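Local coordinates for hypothetical protein PH1897 (Pyrococcus horikoshii, PDB 1VDW) that probably hydrolyses the 1-phosphate of fructose 1,6-bisphosphate, and perhaps inositol monophosphates, as a magnesium-dependent homodimeric phosphatase, at residues 15-20 with 97-102; 213-218 with 243-248. All blocks are in the same frame, centred on the assembly; numbering follows the deposited sequence. Where two conformers were deposited one is given.

Contact 1 of 2, residues 15-20 with 97-102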
ATOM      1  N   ARG A  15      -3.425  22.903  -2.723  1.00 15.08           N
ATOM      2  CA  ARG A  15      -2.861  23.583  -3.881  1.00 14.32           C
ATOM      3  C   ARG A  15      -1.343  23.731  -3.796  1.00 15.08           C
ATOM      4  O   ARG A  15      -0.637  23.469  -4.771  1.00 15.72           O
ATOM      5  CB  ARG A  15      -3.528  24.948  -4.047  1.00 15.20           C
ATOM      6  CG  ARG A  15      -4.996  24.830  -4.407  1.00 13.47           C
ATOM      7  CD  ARG A  15      -5.701  26.171  -4.369  1.00 14.63           C
ATOM      8  NE  ARG A  15      -7.078  26.049  -4.832  1.00 14.92           N
ATOM      9  CZ  ARG A  15      -8.025  26.956  -4.622  1.00 14.62           C
ATOM     10  NH1 ARG A  15      -7.752  28.066  -3.949  1.00 15.58           N
ATOM     11  NH2 ARG A  15      -9.248  26.751  -5.088  1.00 14.95           N
ATOM     12  N   ASP A  16      -0.837  24.144  -2.639  1.00 15.82           N
ATOM     13  CA  ASP A  16       0.604  24.300  -2.472  1.00 17.17           C
ATOM     14  C   ASP A  16       1.311  22.955  -2.630  1.00 17.05           C
ATOM     15  O   ASP A  16       2.386  22.873  -3.226  1.00 16.93           O
ATOM     16  CB  ASP A  16       0.929  24.894  -1.097  1.00 19.77           C
ATOM     17  CG  ASP A  16       0.447  26.325  -0.949  0.50 21.07           C
ATOM     18  OD1 ASP A  16       0.458  27.061  -1.957  0.50 21.29           O
ATOM     19  OD2 ASP A  16       0.074  26.717   0.177  0.50 22.20           O
ATOM     20  N   PHE A  17       0.695  21.901  -2.101  1.00 16.08           N
ATOM     21  CA  PHE A  17       1.268  20.565  -2.181  1.00 15.30           C
ATOM     22  C   PHE A  17       1.341  20.072  -3.621  1.00 16.07           C
ATOM     23  O   PHE A  17       2.385  19.600  -4.070  1.00 14.94           O
ATOM     24  CB  PHE A  17       0.435  19.582  -1.361  1.00 14.28           C
ATOM     25  CG  PHE A  17       1.057  18.224  -1.250  1.00 13.25           C
ATOM     26  CD1 PHE A  17       1.897  17.918  -0.188  1.00 13.04           C
ATOM     27  CD2 PHE A  17       0.830  17.259  -2.226  1.00 12.13           C
ATOM     28  CE1 PHE A  17       2.505  16.671  -0.098  1.00 12.73           C
ATOM     29  CE2 PHE A  17       1.436  16.010  -2.144  1.00 13.22           C
ATOM     30  CZ  PHE A  17       2.273  15.717  -1.080  1.00 13.13           C
ATOM     31  N   ASP A  18       0.233  20.168  -4.346  1.00 15.59           N
ATOM     32  CA  ASP A  18       0.222  19.712  -5.731  1.00 16.94           C
ATOM     33  C   ASP A  18       1.209  20.488  -6.596  1.00 18.05           C
ATOM     34  O   ASP A  18       1.791  19.941  -7.530  1.00 18.90           O
ATOM     35  CB  ASP A  18      -1.175  19.837  -6.347  1.00 17.97           C
ATOM     36  CG  ASP A  18      -2.206  18.956  -5.666  1.00 18.76           C
ATOM     37  OD1 ASP A  18      -1.821  17.964  -5.011  1.00 18.14           O
ATOM     38  OD2 ASP A  18      -3.411  19.255  -5.801  1.00 22.17           O
ATOM     39  N   HIS A  19       1.406  21.764  -6.284  1.00 18.89           N
ATOM     40  CA  HIS A  19       2.306  22.583  -7.080  1.00 19.94           C
ATOM     41  C   HIS A  19       3.787  22.400  -6.777  1.00 19.12           C
ATOM     42  O   HIS A  19       4.611  22.382  -7.690  1.00 19.86           O
ATOM     43  CB  HIS A  19       1.935  24.063  -6.930  1.00 21.71           C
ATOM     44  CG  HIS A  19       2.792  24.985  -7.740  1.00 25.19           C
ATOM     45  ND1 HIS A  19       4.074  25.332  -7.368  1.00 27.00           N
ATOM     46  CD2 HIS A  19       2.560  25.613  -8.917  1.00 26.53           C
ATOM     47  CE1 HIS A  19       4.593  26.134  -8.280  1.00 27.62           C
ATOM     48  NE2 HIS A  19       3.695  26.320  -9.231  1.00 27.36           N
ATOM     49  N   ASN A  20       4.122  22.250  -5.501  1.00 17.70           N
ATOM     50  CA  ASN A  20       5.516  22.115  -5.096  1.00 19.07           C
ATOM     51  C   ASN A  20       6.010  20.703  -4.829  1.00 18.70           C
ATOM     52  O   ASN A  20       7.194  20.420  -4.999  1.00 20.28           O
ATOM     53  CB  ASN A  20       5.766  22.967  -3.853  1.00 21.25           C
ATOM     54  CG  ASN A  20       5.689  24.450  -4.141  1.00 24.15           C
ATOM     55  OD1 ASN A  20       6.620  25.033  -4.698  1.00 27.56           O
ATOM     56  ND2 ASN A  20       4.574  25.068  -3.773  1.00 25.76           N
ATOM     57  N   PRO A  97       2.526   4.684  -4.201  1.00  8.91           N
ATOM     58  CA  PRO A  97       1.368   5.564  -4.015  1.00  9.58           C
ATOM     59  C   PRO A  97       0.638   5.589  -2.687  1.00  9.02           C
ATOM     60  O   PRO A  97      -0.591   5.505  -2.649  1.00  9.66           O
ATOM     61  CB  PRO A  97       0.462   5.169  -5.173  1.00 10.34           C
ATOM     62  CG  PRO A  97       0.660   3.696  -5.228  1.00 10.87           C
ATOM     63  CD  PRO A  97       2.168   3.539  -5.064  1.00  9.73           C
ATOM     64  N   PHE A  98       1.396   5.723  -1.606  1.00  8.59           N
ATOM     65  CA  PHE A  98       0.836   5.808  -0.267  1.00  8.38           C
ATOM     66  C   PHE A  98       1.571   6.897   0.500  1.00  7.79           C
ATOM     67  O   PHE A  98       2.611   6.650   1.094  1.00  8.53           O
ATOM     68  CB  PHE A  98       0.977   4.483   0.491  1.00 10.01           C
ATOM     69  CG  PHE A  98       0.052   3.410   0.009  1.00  9.41           C
ATOM     70  CD1 PHE A  98      -1.329   3.569   0.089  1.00 10.33           C
ATOM     71  CD2 PHE A  98       0.561   2.250  -0.554  1.00  9.41           C
ATOM     72  CE1 PHE A  98      -2.186   2.583  -0.395  1.00  9.58           C
ATOM     73  CE2 PHE A  98      -0.288   1.261  -1.040  1.00  8.94           C
ATOM     74  CZ  PHE A  98      -1.664   1.431  -0.961  1.00  9.74           C
ATOM     75  N   PHE A  99       1.041   8.113   0.449  1.00  8.36           N
ATOM     76  CA  PHE A  99       1.618   9.240   1.178  1.00  8.00           C
ATOM     77  C   PHE A  99       0.519  10.273   1.377  1.00  8.30           C
ATOM     78  O   PHE A  99      -0.486  10.256   0.669  1.00  8.49           O
ATOM     79  CB  PHE A  99       2.847   9.818   0.455  1.00  9.13           C
ATOM     80  CG  PHE A  99       2.621  10.144  -0.987  1.00 10.17           C
ATOM     81  CD1 PHE A  99       2.078  11.369  -1.366  1.00 11.19           C
ATOM     82  CD2 PHE A  99       2.978   9.235  -1.977  1.00 11.57           C
ATOM     83  CE1 PHE A  99       1.900  11.680  -2.712  1.00 15.73           C
ATOM     84  CE2 PHE A  99       2.801   9.542  -3.324  1.00 14.97           C
ATOM     85  CZ  PHE A  99       2.263  10.764  -3.690  1.00 15.81           C
ATOM     86  N   ALA A 100       0.703  11.164   2.346  1.00  8.47           N
ATOM     87  CA  ALA A 100      -0.332  12.136   2.655  1.00  8.61           C
ATOM     88  C   ALA A 100       0.174  13.299   3.474  1.00  9.35           C
ATOM     89  O   ALA A 100       1.305  13.294   3.956  1.00  9.92           O
ATOM     90  CB  ALA A 100      -1.443  11.442   3.434  1.00 11.53           C
ATOM     91  N   VAL A 101      -0.693  14.298   3.610  1.00  9.08           N
ATOM     92  CA  VAL A 101      -0.438  15.464   4.446  1.00  9.34           C
ATOM     93  C   VAL A 101      -1.413  15.277   5.609  1.00  9.11           C
ATOM     94  O   VAL A 101      -2.591  14.974   5.389  1.00  9.80           O
ATOM     95  CB  VAL A 101      -0.778  16.776   3.726  1.00 11.02           C
ATOM     96  CG1 VAL A 101      -0.610  17.951   4.684  1.00 12.66           C
ATOM     97  CG2 VAL A 101       0.123  16.950   2.521  1.00 13.21           C
ATOM     98  N   SER A 102      -0.930  15.455   6.834  1.00  9.91           N
ATOM     99  CA  SER A 102      -1.755  15.268   8.031  1.00  9.53           C
ATOM    100  C   SER A 102      -1.714  16.509   8.919  1.00  9.84           C
ATOM    101  O   SER A 102      -0.638  16.931   9.343  1.00 10.86           O
ATOM    102  CB  SER A 102      -1.234  14.051   8.808  1.00 11.00           C
ATOM    103  OG  SER A 102      -1.916  13.871  10.036  1.00 12.28           O
TER
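Phe-17 reaches out from the helix and meets Val-101 on the strand and Phe-99 in the loop just before it. It carries the whole helix side of this buried contact. The nearest backbones are those of Phe-17 and Val-101, whose CA atoms lie 8.5 Å apart, so the gap is bridged by side chains. Phe-17 has CG anti to its own backbone N (chi1 -173°), which sends the ring out from the helix toward the strand. Val-101 answers with one methyl. Its CG1 takes the position anti to the backbone N, and CG2, beside that N, does the touching. CG2 of Val-101 lies 3.4 Å from CD1 of Phe-17 and 3.6 Å from CE1 of Phe-17. The methyl thus sits against one side bond of the ring and meets it obliquely. The two side chains run past one another, pointing opposite ways.

Phe-99 meets the far end of the same ring more loosely. CD1 of Phe-99 is 4.4 Å from CZ of Phe-17, again at an oblique angle. Between these two partners, Ala-100 faces the other way and packs on Leu-177 of helix 175-184. No hydrogen bond crosses the contact; the interaction is apolar. On the helix itself, the amide ND2 of Asn-20 bonds back to the carbonyl O of Asp-16 at 3.1 Å, and that oxygen also accepts from the backbone N of Asn-20.

Met-22 and Pro-119 also pack on Phe-17, while Phe-92 meets the Phe-99 ring edge-to-face. The side chain of Phe-17 is about 4 Å from that of Leu-86, which is predicted to bind magnesium, presumably through its backbone carbonyl as in relatives. The contact joins the N-terminal helix 3-20 to the start of strand 100-107 of the large mixed sheet and the loop before it, beside the predicted metal site of an inositol monophosphatase-family fold.

Contact 2 of 2, residues 213-218 with 243-248; sequences GAIVKD and ELLETI
Leu-245 extends from the helix toward the strand and is met there by Ile-215 and Lys-217. Its CG lies anti to the backbone N (chi1 -163°), and this projects both methyls from the helix into the strand's side chains. The main point of touch is a single methyl. CD1 of Leu-245 lies 3.5 Å from CG2 of Ile-215 and 3.8 Å from the carbonyl O of Ile-215. The Ile-215 and Leu-245 side chains cross at a slant. In Ile-215 the branch methyl CG2 is anti to the backbone N, while the longer CG1 arm is beside that N (chi1 -59°). The short branch makes the closest approach.

Lys-217 adds its aliphatic chain, which crosses Leu-245 at about a right angle. CD of Lys-217 is 4.0 Å from CD1 of Leu-245 and 4.2 Å from CD2 of Leu-245. From CG outward the lysine chain is fully stretched (chi2 to chi4 near 180°). Its methylenes pass the leucine and its ammonium group goes on to a salt bridge with Glu-242. Glu-246 is a more distant opposite charge, with its OE2 5.6 Å from NZ of Lys-217.

Val-216 points away from helix 242-250 and packs on Val-206 of helix 199-211. Strand 215-217 thus lies between these two helices, at an outer position of the five-stranded mixed sheet. Leu-245 also touches Ile-237 and Ala-239 of the adjacent antiparallel strand 234-239.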
ATOM      1  N   GLY A 213     -16.334   7.047  14.392  1.00 11.53           N
ATOM      2  CA  GLY A 213     -16.811   5.931  15.195  1.00 12.25           C
ATOM      3  C   GLY A 213     -15.772   4.937  15.682  1.00 12.27           C
ATOM      4  O   GLY A 213     -16.113   3.954  16.343  1.00 13.64           O
ATOM      5  N   ALA A 214     -14.504   5.166  15.366  1.00 11.42           N
ATOM      6  CA  ALA A 214     -13.456   4.248  15.796  1.00 11.49           C
ATOM      7  C   ALA A 214     -13.074   4.441  17.257  1.00 12.55           C
ATOM      8  O   ALA A 214     -13.255   5.515  17.826  1.00 13.03           O
ATOM      9  CB  ALA A 214     -12.213   4.417  14.923  1.00 11.15           C
ATOM     10  N   ILE A 215     -12.549   3.376  17.849  1.00 12.70           N
ATOM     11  CA  ILE A 215     -12.075   3.389  19.222  1.00 14.07           C
ATOM     12  C   ILE A 215     -10.557   3.365  19.064  1.00 13.01           C
ATOM     13  O   ILE A 215     -10.025   2.524  18.336  1.00 12.73           O
ATOM     14  CB  ILE A 215     -12.541   2.133  19.980  1.00 15.17           C
ATOM     15  CG1 ILE A 215     -14.071   2.071  19.978  1.00 17.44           C
ATOM     16  CG2 ILE A 215     -12.014   2.159  21.412  1.00 15.43           C
ATOM     17  CD1 ILE A 215     -14.629   0.752  20.453  1.00 21.37           C
ATOM     18  N   VAL A 216      -9.860   4.292  19.713  1.00 12.64           N
ATOM     19  CA  VAL A 216      -8.405   4.358  19.599  1.00 13.27           C
ATOM     20  C   VAL A 216      -7.763   4.315  20.979  1.00 12.17           C
ATOM     21  O   VAL A 216      -7.864   5.267  21.757  1.00 13.48           O
ATOM     22  CB  VAL A 216      -7.959   5.651  18.870  1.00 13.44           C
ATOM     23  CG1 VAL A 216      -6.460   5.622  18.625  1.00 15.49           C
ATOM     24  CG2 VAL A 216      -8.716   5.799  17.550  1.00 13.63           C
ATOM     25  N   LYS A 217      -7.090   3.211  21.276  1.00 12.99           N
ATOM     26  CA  LYS A 217      -6.459   3.044  22.578  1.00 14.02           C
ATOM     27  C   LYS A 217      -4.976   2.719  22.502  1.00 13.99           C
ATOM     28  O   LYS A 217      -4.439   2.436  21.426  1.00 13.67           O
ATOM     29  CB  LYS A 217      -7.201   1.957  23.361  1.00 16.14           C
ATOM     30  CG  LYS A 217      -8.633   2.351  23.703  1.00 16.87           C
ATOM     31  CD  LYS A 217      -9.411   1.218  24.348  1.00 19.71           C
ATOM     32  CE  LYS A 217     -10.789   1.694  24.779  1.00 20.23           C
ATOM     33  NZ  LYS A 217     -11.611   0.604  25.378  1.00 21.82           N
ATOM     34  N   ASP A 218      -4.310   2.781  23.653  1.00 12.98           N
ATOM     35  CA  ASP A 218      -2.891   2.475  23.731  1.00 14.53           C
ATOM     36  C   ASP A 218      -2.704   1.062  24.269  1.00 14.08           C
ATOM     37  O   ASP A 218      -3.673   0.315  24.419  1.00 14.49           O
ATOM     38  CB  ASP A 218      -2.146   3.487  24.620  1.00 15.42           C
ATOM     39  CG  ASP A 218      -2.693   3.559  26.042  1.00 15.59           C
ATOM     40  OD1 ASP A 218      -3.259   2.564  26.540  1.00 14.91           O
ATOM     41  OD2 ASP A 218      -2.529   4.623  26.675  1.00 17.99           O
ATOM     42  N   GLU A 243     -14.672  -5.491  20.978  1.00 17.86           N
ATOM     43  CA  GLU A 243     -14.259  -6.875  21.196  1.00 19.48           C
ATOM     44  C   GLU A 243     -12.995  -7.201  20.404  1.00 17.75           C
ATOM     45  O   GLU A 243     -12.100  -7.877  20.903  1.00 18.07           O
ATOM     46  CB  GLU A 243     -15.376  -7.847  20.806  1.00 21.15           C
ATOM     47  CG  GLU A 243     -15.060  -9.300  21.141  1.00 25.51           C
ATOM     48  CD  GLU A 243     -16.164 -10.255  20.727  1.00 28.74           C
ATOM     49  OE1 GLU A 243     -16.081 -11.448  21.090  1.00 31.89           O
ATOM     50  OE2 GLU A 243     -17.111  -9.816  20.039  1.00 30.94           O
ATOM     51  N   LEU A 244     -12.927  -6.716  19.168  1.00 17.64           N
ATOM     52  CA  LEU A 244     -11.759  -6.950  18.326  1.00 16.78           C
ATOM     53  C   LEU A 244     -10.542  -6.262  18.937  1.00 14.55           C
ATOM     54  O   LEU A 244      -9.458  -6.840  19.011  1.00 15.55           O
ATOM     55  CB  LEU A 244     -12.014  -6.412  16.914  1.00 17.43           C
ATOM     56  CG  LEU A 244     -10.816  -6.349  15.958  1.00 16.71           C
ATOM     57  CD1 LEU A 244     -10.189  -7.724  15.817  1.00 17.62           C
ATOM     58  CD2 LEU A 244     -11.271  -5.820  14.601  1.00 17.22           C
ATOM     59  N   LEU A 245     -10.734  -5.027  19.383  1.00 15.59           N
ATOM     60  CA  LEU A 245      -9.651  -4.269  19.992  1.00 16.21           C
ATOM     61  C   LEU A 245      -9.113  -5.033  21.200  1.00 15.61           C
ATOM     62  O   LEU A 245      -7.903  -5.175  21.367  1.00 16.38           O
ATOM     63  CB  LEU A 245     -10.151  -2.882  20.412  1.00 17.46           C
ATOM     64  CG  LEU A 245      -9.094  -1.810  20.701  1.00 18.87           C
ATOM     65  CD1 LEU A 245      -9.753  -0.442  20.694  1.00 19.36           C
ATOM     66  CD2 LEU A 245      -8.408  -2.076  22.029  1.00 22.00           C
ATOM     67  N   GLU A 246     -10.014  -5.531  22.040  1.00 17.53           N
ATOM     68  CA  GLU A 246      -9.596  -6.281  23.216  1.00 18.51           C
ATOM     69  C   GLU A 246      -8.900  -7.583  22.830  1.00 18.50           C
ATOM     70  O   GLU A 246      -7.941  -7.997  23.481  1.00 18.82           O
ATOM     71  CB  GLU A 246     -10.797  -6.550  24.127  1.00 20.04           C
ATOM     72  CG  GLU A 246     -11.225  -5.313  24.903  1.00 22.48           C
ATOM     73  CD  GLU A 246     -12.385  -5.568  25.838  1.00 24.48           C
ATOM     74  OE1 GLU A 246     -12.391  -6.624  26.505  1.00 26.20           O
ATOM     75  OE2 GLU A 246     -13.284  -4.704  25.915  1.00 26.31           O
ATOM     76  N   THR A 247      -9.375  -8.222  21.765  1.00 18.61           N
ATOM     77  CA  THR A 247      -8.759  -9.460  21.301  1.00 19.35           C
ATOM     78  C   THR A 247      -7.337  -9.173  20.831  1.00 18.39           C
ATOM     79  O   THR A 247      -6.421  -9.956  21.075  1.00 17.97           O
ATOM     80  CB  THR A 247      -9.559 -10.083  20.143  1.00 20.99           C
ATOM     81  OG1 THR A 247     -10.833 -10.520  20.631  1.00 22.95           O
ATOM     82  CG2 THR A 247      -8.807 -11.267  19.544  1.00 23.24           C
ATOM     83  N   ILE A 248      -7.153  -8.040  20.157  1.00 16.27           N
ATOM     84  CA  ILE A 248      -5.830  -7.665  19.681  1.00 16.16           C
ATOM     85  C   ILE A 248      -4.899  -7.446  20.873  1.00 16.04           C
ATOM     86  O   ILE A 248      -3.768  -7.925  20.880  1.00 16.09           O
ATOM     87  CB  ILE A 248      -5.891  -6.379  18.819  1.00 15.75           C
ATOM     88  CG1 ILE A 248      -6.608  -6.684  17.500  1.00 16.23           C
ATOM     89  CG2 ILE A 248      -4.483  -5.851  18.558  1.00 15.51           C
ATOM     90  CD1 ILE A 248      -6.915  -5.460  16.660  1.00 17.28           C
TER

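Contacts 1 and 2 lie on opposite sides of the centre of the chain. Their centres are about 30 Å apart, and their nearest atoms are about 13 Å apart without touching. They come in series: 15-20 with 97-102 closes before 213-218 with 243-248 begins. They share no helix or strand. Each places a helix on a different mixed sheet, helix 3-20 on the larger sheet and helix 242-250 on the five-stranded one. Contact 1 fastens the N-terminal helix next to the probable magnesium site. Contact 2 lies away from that site and holds the C-terminal helix on the other sheet.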